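Long-range contacts in D-glucosaminate-6-phosphate ammonia lyase (Salmonella typhimurium, PDB 7LCE), which belongs to the L-seryl-tRNA selenium transferase family, whose members share the aminotransferase-like fold of pyridoxal-phosphate-dependent enzymes: residues A36-A41 against K248-G253; A30-A36 against Y256-N260. All coordinates share one frame; numbering follows the deposited sequence.

Interaction 1. Residues A36-A41 against K248-G253; sequences ATARAA and KENMVG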
ATOM      1  N   ALA A  36     -26.911  -4.056  53.269  1.00 73.98           N
ATOM      2  CA  ALA A  36     -27.609  -4.469  52.058  1.00 78.45           C
ATOM      3  C   ALA A  36     -26.673  -5.191  51.099  1.00 81.70           C
ATOM      4  O   ALA A  36     -27.084  -6.131  50.409  1.00 90.70           O
ATOM      5  CB  ALA A  36     -28.241  -3.254  51.380  1.00 79.72           C
ATOM      6  N   THR A  37     -25.406  -4.768  51.048  1.00 84.70           N
ATOM      7  CA  THR A  37     -24.438  -5.429  50.178  1.00 77.08           C
ATOM      8  C   THR A  37     -24.151  -6.847  50.654  1.00 75.86           C
ATOM      9  O   THR A  37     -24.047  -7.772  49.838  1.00 75.15           O
ATOM     10  CB  THR A  37     -23.148  -4.612  50.117  1.00 78.44           C
ATOM     11  OG1 THR A  37     -23.440  -3.294  49.635  1.00 86.77           O
ATOM     12  CG2 THR A  37     -22.137  -5.270  49.188  1.00 70.37           C
ATOM     13  N   ALA A  38     -24.022  -7.037  51.970  1.00 72.98           N
ATOM     14  CA  ALA A  38     -23.746  -8.365  52.506  1.00 72.86           C
ATOM     15  C   ALA A  38     -24.912  -9.315  52.258  1.00 81.13           C
ATOM     16  O   ALA A  38     -24.704 -10.479  51.897  1.00 85.58           O
ATOM     17  CB  ALA A  38     -23.432  -8.275  53.998  1.00 71.87           C
ATOM     18  N   ARG A  39     -26.145  -8.842  52.454  1.00 79.13           N
ATOM     19  CA  ARG A  39     -27.303  -9.684  52.169  1.00 76.99           C
ATOM     20  C   ARG A  39     -27.368 -10.029  50.689  1.00 68.00           C
ATOM     21  O   ARG A  39     -27.756 -11.143  50.318  1.00 79.93           O
ATOM     22  CB  ARG A  39     -28.590  -8.994  52.627  1.00 72.51           C
ATOM     23  CG  ARG A  39     -28.669  -8.800  54.136  1.00 82.79           C
ATOM     24  CD  ARG A  39     -29.918  -8.042  54.570  1.00 76.21           C
ATOM     25  NE  ARG A  39     -31.145  -8.692  54.124  1.00 83.83           N
ATOM     26  CZ  ARG A  39     -32.067  -8.117  53.364  1.00 94.50           C
ATOM     27  NH1 ARG A  39     -31.951  -6.859  52.970  1.00 92.97           N
ATOM     28  NH2 ARG A  39     -33.137  -8.818  53.001  1.00 90.80           N
ATOM     29  N   ALA A  40     -26.968  -9.092  49.826  1.00 65.38           N
ATOM     30  CA  ALA A  40     -26.947  -9.372  48.395  1.00 71.05           C
ATOM     31  C   ALA A  40     -25.871 -10.387  48.041  1.00 72.09           C
ATOM     32  O   ALA A  40     -26.062 -11.201  47.131  1.00 81.65           O
ATOM     33  CB  ALA A  40     -26.731  -8.079  47.610  1.00 68.74           C
ATOM     34  N   ALA A  41     -24.736 -10.353  48.743  1.00 73.46           N
ATOM     35  CA  ALA A  41     -23.660 -11.296  48.463  1.00 64.58           C
ATOM     36  C   ALA A  41     -24.013 -12.707  48.916  1.00 73.84           C
ATOM     37  O   ALA A  41     -23.507 -13.683  48.352  1.00 81.24           O
ATOM     38  CB  ALA A  41     -22.369 -10.830  49.134  1.00 79.05           C
ATOM     39  N   LYS A 248     -23.212  -8.779  41.840  1.00 64.67           N
ATOM     40  CA  LYS A 248     -24.540  -8.490  42.373  1.00 61.18           C
ATOM     41  C   LYS A 248     -24.466  -7.745  43.698  1.00 62.86           C
ATOM     42  O   LYS A 248     -25.371  -6.967  44.022  1.00 68.19           O
ATOM     43  CB  LYS A 248     -25.330  -9.788  42.541  1.00 68.15           C
ATOM     44  CG  LYS A 248     -24.561 -10.894  43.247  1.00 80.03           C
ATOM     45  CD  LYS A 248     -25.417 -12.137  43.438  1.00 69.34           C
ATOM     46  CE  LYS A 248     -24.621 -13.261  44.084  1.00 68.98           C
ATOM     47  NZ  LYS A 248     -23.888 -12.816  45.301  1.00 73.53           N
ATOM     48  N   GLU A 249     -23.400  -7.959  44.472  1.00 56.70           N
ATOM     49  CA  GLU A 249     -23.325  -7.344  45.793  1.00 59.78           C
ATOM     50  C   GLU A 249     -23.149  -5.832  45.690  1.00 63.10           C
ATOM     51  O   GLU A 249     -23.811  -5.078  46.413  1.00 70.86           O
ATOM     52  CB  GLU A 249     -22.199  -7.987  46.612  1.00 60.51           C
ATOM     53  CG  GLU A 249     -20.773  -7.661  46.173  1.00 56.86           C
ATOM     54  CD  GLU A 249     -20.339  -8.420  44.932  1.00 70.55           C
ATOM     55  OE1 GLU A 249     -21.072  -9.334  44.498  1.00 75.03           O
ATOM     56  OE2 GLU A 249     -19.261  -8.099  44.390  1.00 68.72           O
ATOM     57  N   ASN A 250     -22.275  -5.367  44.794  1.00 72.73           N
ATOM     58  CA  ASN A 250     -22.057  -3.936  44.635  1.00 77.50           C
ATOM     59  C   ASN A 250     -23.105  -3.275  43.750  1.00 75.23           C
ATOM     60  O   ASN A 250     -23.327  -2.066  43.876  1.00 83.65           O
ATOM     61  CB  ASN A 250     -20.655  -3.678  44.079  1.00 68.29           C
ATOM     62  CG  ASN A 250     -19.572  -3.877  45.123  1.00 65.56           C
ATOM     63  OD1 ASN A 250     -19.804  -4.489  46.166  1.00 65.38           O
ATOM     64  ND2 ASN A 250     -18.380  -3.364  44.846  1.00 90.10           N
ATOM     65  N   MET A 251     -23.753  -4.032  42.861  1.00 69.00           N
ATOM     66  CA  MET A 251     -24.917  -3.503  42.159  1.00 62.25           C
ATOM     67  C   MET A 251     -25.995  -3.092  43.153  1.00 73.65           C
ATOM     68  O   MET A 251     -26.525  -1.977  43.090  1.00 86.24           O
ATOM     69  CB  MET A 251     -25.459  -4.541  41.177  1.00 60.06           C
ATOM     70  CG  MET A 251     -24.637  -4.704  39.919  1.00 60.18           C
ATOM     71  SD  MET A 251     -25.245  -6.048  38.878  1.00 72.24           S
ATOM     72  CE  MET A 251     -26.834  -5.398  38.363  1.00 68.07           C
ATOM     73  N   VAL A 252     -26.319  -3.983  44.091  1.00 72.52           N
ATOM     74  CA  VAL A 252     -27.283  -3.655  45.138  1.00 73.58           C
ATOM     75  C   VAL A 252     -26.739  -2.545  46.029  1.00 75.38           C
ATOM     76  O   VAL A 252     -27.482  -1.657  46.467  1.00 76.78           O
ATOM     77  CB  VAL A 252     -27.636  -4.916  45.948  1.00 60.59           C
ATOM     78  CG1 VAL A 252     -28.527  -4.568  47.129  1.00 67.56           C
ATOM     79  CG2 VAL A 252     -28.302  -5.949  45.054  1.00 63.55           C
ATOM     80  N   GLY A 253     -25.434  -2.578  46.308  1.00 68.27           N
ATOM     81  CA  GLY A 253     -24.842  -1.560  47.161  1.00 62.11           C
ATOM     82  C   GLY A 253     -25.004  -0.158  46.606  1.00 75.74           C
ATOM     83  O   GLY A 253     -25.284   0.784  47.351  1.00 88.97           O
TER
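Lys248 reaches the C-terminal end of the helix carrying Ala40 and Ala41 through a side chain that leaves its own helix with CG between the backbone N and the carbonyl carbon (chi1 48°), runs extended through chi2 and chi3, and turns again at chi4, which swings NZ toward two backbone oxygens. On the same helix as the two alanines, Thr37 has CG2 opposite the backbone N across CA-CB, and this places the methyl against the backbone of Glu249. Lys248 NZ donates a hydrogen bond to Ala40 O (3.3 Å) and a weak one to Ala41 O (3.2 Å). At Ala40 O the donor stands at a C=O...N angle of 129°, tilted somewhat out of the carbonyl plane. A positive charge beside carbonyls at this end of the helix would probably be favourable for the helix dipole. Ala40 O also accepts from Tyr6 OH of the second subunit.

Beyond the lysine the contact is van der Waals packing of side chains on side chains and on backbone. Thr37 CG2 lies 3.2 Å from Glu249 O and also touches CB of that residue. Thr37 OG1 faces Gly253 CA (3.3 Å), although its hydrogen bond is made to Val33 O. Ala40 CB sits against Val252 CG2 at 3.7 Å, and Ala41 CB meets Glu249 CB at 3.8 Å. The glutamate then turns at chi2, leading its carboxylate away to Thr219 of the second subunit.

With small side chains between them, the axes of 36-41 and 248-253 approach to 7.7 Å and run roughly antiparallel, at 147°. Helix 31-41 thus lies along the start of helix 248-262. Met251 and Lys248 of the latter pack on helix 47-62, while Thr37 and, from the facing helix, Asn250 rest on Pro218, in the loop leading to strand 221-225.

Interaction 2. Residues A30-A36 against Y256-N260; sequences APEVMQA and YALEN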
ATOM      1  N   ALA A  30     -21.222   3.607  53.992  1.00 85.65           N
ATOM      2  CA  ALA A  30     -22.023   3.647  55.205  1.00 73.58           C
ATOM      3  C   ALA A  30     -22.381   2.230  55.656  1.00 85.06           C
ATOM      4  O   ALA A  30     -22.564   1.333  54.828  1.00 92.58           O
ATOM      5  CB  ALA A  30     -23.295   4.457  54.982  1.00 65.61           C
ATOM      6  N   PRO A  31     -22.483   2.004  56.969  1.00 89.14           N
ATOM      7  CA  PRO A  31     -22.801   0.648  57.454  1.00 91.96           C
ATOM      8  C   PRO A  31     -24.148   0.119  56.985  1.00 89.16           C
ATOM      9  O   PRO A  31     -24.271  -1.086  56.734  1.00 95.65           O
ATOM     10  CB  PRO A  31     -22.755   0.808  58.981  1.00 90.88           C
ATOM     11  CG  PRO A  31     -21.875   1.992  59.211  1.00 97.01           C
ATOM     12  CD  PRO A  31     -22.163   2.925  58.073  1.00 92.07           C
ATOM     13  N   GLU A  32     -25.166   0.976  56.870  1.00 90.87           N
ATOM     14  CA  GLU A  32     -26.459   0.510  56.377  1.00 85.34           C
ATOM     15  C   GLU A  32     -26.361   0.010  54.941  1.00 85.32           C
ATOM     16  O   GLU A  32     -27.046  -0.947  54.561  1.00 88.68           O
ATOM     17  CB  GLU A  32     -27.514   1.615  56.488  1.00 94.25           C
ATOM     18  CG  GLU A  32     -27.595   2.295  57.849  1.00122.85           C
ATOM     19  CD  GLU A  32     -26.853   3.617  57.902  1.00124.19           C
ATOM     20  OE1 GLU A  32     -25.650   3.648  57.563  1.00108.98           O
ATOM     21  OE2 GLU A  32     -27.479   4.629  58.282  1.00137.04           O
ATOM     22  N   VAL A  33     -25.514   0.641  54.125  1.00 85.04           N
ATOM     23  CA  VAL A  33     -25.359   0.199  52.744  1.00 69.79           C
ATOM     24  C   VAL A  33     -24.632  -1.139  52.686  1.00 81.19           C
ATOM     25  O   VAL A  33     -25.000  -2.027  51.907  1.00 86.67           O
ATOM     26  CB  VAL A  33     -24.641   1.281  51.917  1.00 66.83           C
ATOM     27  CG1 VAL A  33     -24.468   0.829  50.482  1.00 69.27           C
ATOM     28  CG2 VAL A  33     -25.426   2.580  51.966  1.00 78.54           C
ATOM     29  N   MET A  34     -23.595  -1.316  53.512  1.00 80.51           N
ATOM     30  CA  MET A  34     -22.876  -2.586  53.522  1.00 69.26           C
ATOM     31  C   MET A  34     -23.743  -3.720  54.053  1.00 78.92           C
ATOM     32  O   MET A  34     -23.524  -4.883  53.692  1.00 83.19           O
ATOM     33  CB  MET A  34     -21.586  -2.469  54.333  1.00 71.83           C
ATOM     34  CG  MET A  34     -20.472  -1.715  53.619  1.00 85.67           C
ATOM     35  SD  MET A  34     -20.265  -2.215  51.892  1.00 69.62           S
ATOM     36  CE  MET A  34     -19.579  -3.859  52.074  1.00 56.49           C
ATOM     37  N   GLN A  35     -24.715  -3.413  54.918  1.00 80.45           N
ATOM     38  CA  GLN A  35     -25.675  -4.431  55.334  1.00 77.87           C
ATOM     39  C   GLN A  35     -26.445  -4.961  54.133  1.00 77.65           C
ATOM     40  O   GLN A  35     -26.627  -6.175  53.979  1.00 82.52           O
ATOM     41  CB  GLN A  35     -26.642  -3.860  56.371  1.00 85.75           C
ATOM     42  CG  GLN A  35     -26.066  -3.659  57.758  1.00116.83           C
ATOM     43  CD  GLN A  35     -27.116  -3.197  58.752  1.00127.77           C
ATOM     44  OE1 GLN A  35     -28.318  -3.319  58.504  1.00114.59           O
ATOM     45  NE2 GLN A  35     -26.669  -2.663  59.882  1.00121.90           N
ATOM     46  N   ALA A  36     -26.911  -4.056  53.269  1.00 73.98           N
ATOM     47  CA  ALA A  36     -27.609  -4.469  52.058  1.00 78.45           C
ATOM     48  C   ALA A  36     -26.673  -5.191  51.099  1.00 81.70           C
ATOM     49  O   ALA A  36     -27.084  -6.131  50.409  1.00 90.70           O
ATOM     50  CB  ALA A  36     -28.241  -3.254  51.380  1.00 79.72           C
ATOM     51  N   TYR A 256     -28.686   1.005  47.171  1.00 75.75           N
ATOM     52  CA  TYR A 256     -28.932   1.378  48.561  1.00 81.82           C
ATOM     53  C   TYR A 256     -28.105   2.588  48.973  1.00 80.54           C
ATOM     54  O   TYR A 256     -28.511   3.337  49.869  1.00 86.01           O
ATOM     55  CB  TYR A 256     -28.667   0.190  49.487  1.00 71.65           C
ATOM     56  CG  TYR A 256     -29.868  -0.717  49.634  1.00 77.84           C
ATOM     57  CD1 TYR A 256     -30.211  -1.622  48.639  1.00 75.36           C
ATOM     58  CD2 TYR A 256     -30.672  -0.651  50.764  1.00 75.57           C
ATOM     59  CE1 TYR A 256     -31.321  -2.438  48.770  1.00 88.66           C
ATOM     60  CE2 TYR A 256     -31.778  -1.466  50.906  1.00 89.60           C
ATOM     61  CZ  TYR A 256     -32.098  -2.358  49.908  1.00 81.56           C
ATOM     62  OH  TYR A 256     -33.201  -3.169  50.052  1.00 86.41           O
ATOM     63  N   ALA A 257     -26.954   2.801  48.334  1.00 74.56           N
ATOM     64  CA  ALA A 257     -26.188   4.011  48.601  1.00 66.01           C
ATOM     65  C   ALA A 257     -26.865   5.238  48.008  1.00 83.93           C
ATOM     66  O   ALA A 257     -26.771   6.332  48.575  1.00 99.34           O
ATOM     67  CB  ALA A 257     -24.769   3.872  48.055  1.00 68.88           C
ATOM     68  N   LEU A 258     -27.546   5.076  46.871  1.00 80.06           N
ATOM     69  CA  LEU A 258     -28.283   6.191  46.285  1.00 77.83           C
ATOM     70  C   LEU A 258     -29.459   6.605  47.163  1.00 87.12           C
ATOM     71  O   LEU A 258     -29.724   7.802  47.325  1.00 99.64           O
ATOM     72  CB  LEU A 258     -28.764   5.820  44.884  1.00 75.26           C
ATOM     73  CG  LEU A 258     -27.688   5.835  43.798  1.00 66.74           C
ATOM     74  CD1 LEU A 258     -28.289   5.481  42.452  1.00 69.37           C
ATOM     75  CD2 LEU A 258     -27.007   7.193  43.743  1.00 83.69           C
ATOM     76  N   GLU A 259     -30.178   5.635  47.734  1.00 92.05           N
ATOM     77  CA  GLU A 259     -31.276   5.974  48.635  1.00 96.57           C
ATOM     78  C   GLU A 259     -30.758   6.589  49.929  1.00100.89           C
ATOM     79  O   GLU A 259     -31.384   7.498  50.484  1.00108.65           O
ATOM     80  CB  GLU A 259     -32.129   4.739  48.927  1.00 74.03           C
ATOM     81  CG  GLU A 259     -33.372   5.031  49.758  1.00100.01           C
ATOM     82  CD  GLU A 259     -34.328   5.992  49.071  1.00134.38           C
ATOM     83  OE1 GLU A 259     -34.438   5.939  47.828  1.00139.30           O
ATOM     84  OE2 GLU A 259     -34.970   6.804  49.773  1.00133.30           O
ATOM     85  N   ASN A 260     -29.613   6.108  50.422  1.00 91.18           N
ATOM     86  CA  ASN A 260     -29.014   6.700  51.615  1.00 89.55           C
ATOM     87  C   ASN A 260     -28.555   8.129  51.355  1.00 88.02           C
ATOM     88  O   ASN A 260     -28.518   8.947  52.281  1.00 90.44           O
ATOM     89  CB  ASN A 260     -27.846   5.840  52.097  1.00 95.73           C
ATOM     90  CG  ASN A 260     -27.414   6.183  53.509  1.00102.49           C
ATOM     91  OD1 ASN A 260     -26.541   7.025  53.716  1.00115.16           O
ATOM     92  ND2 ASN A 260     -28.022   5.525  54.490  1.00113.86           N
TER
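The aromatic part of the contact is a CH-pi interaction between Ala36 and Tyr256. Ala36 CB stands over one face of the Tyr256 ring, 3.6 Å from its centroid and 17° off the normal, displaced toward the CG side of the ring. Ile5 of the second subunit packs on both residues, and the Tyr256 side chain lies about 4 Å from a bound calcium ion.

Apolar contacts centre on Val33. With CG1 opposite the backbone N (chi1 180°), its two methyls rest on the facing helix around Ala257: Val33 CG1 lies 3.9 Å from Ala257 CB, while CG2 rests on Ala257 CA at 3.7 Å and also approaches Tyr256 O and Asn260 CB. Pro218 touches Val33 as well.

Polar groups meet only loosely. Glu32 OE2 and Asn260 ND2 are 3.9 Å apart, too far for a hydrogen bond, with the carboxylate and amide planes steeply inclined. Ala30, the N-cap residue of helix 31-41, turns its methyl toward this asparagine.

The result is a roughly antiparallel helix pair, the axes of 31-36 and 256-260 coming within 9.3 Å of each other, joined by side-chain packing at the subunit border of an aminotransferase-like fold.

Interactions 1 and 2 are successive parts of one roughly antiparallel helix pairing, with centres 9 Å apart. Both join helix 31-41 to helix 248-262, and Ala36 belongs to both. Along the chain, 30-36 runs into 36-41 at Ala36, and 248-253 precedes 256-260, placing interaction 1 inside the loop closed by interaction 2. Gly253 O, packed against Val33 CG1 at 3.2 Å, connects them directly. The axes are closer in interaction 1 than in interaction 2, and the pairing passes from a buried end to a partly exposed one. More than 200 residues, including the seven-stranded mixed sheet, lie between the two helices that the pairing brings together, and both contacts adjoin the second subunit.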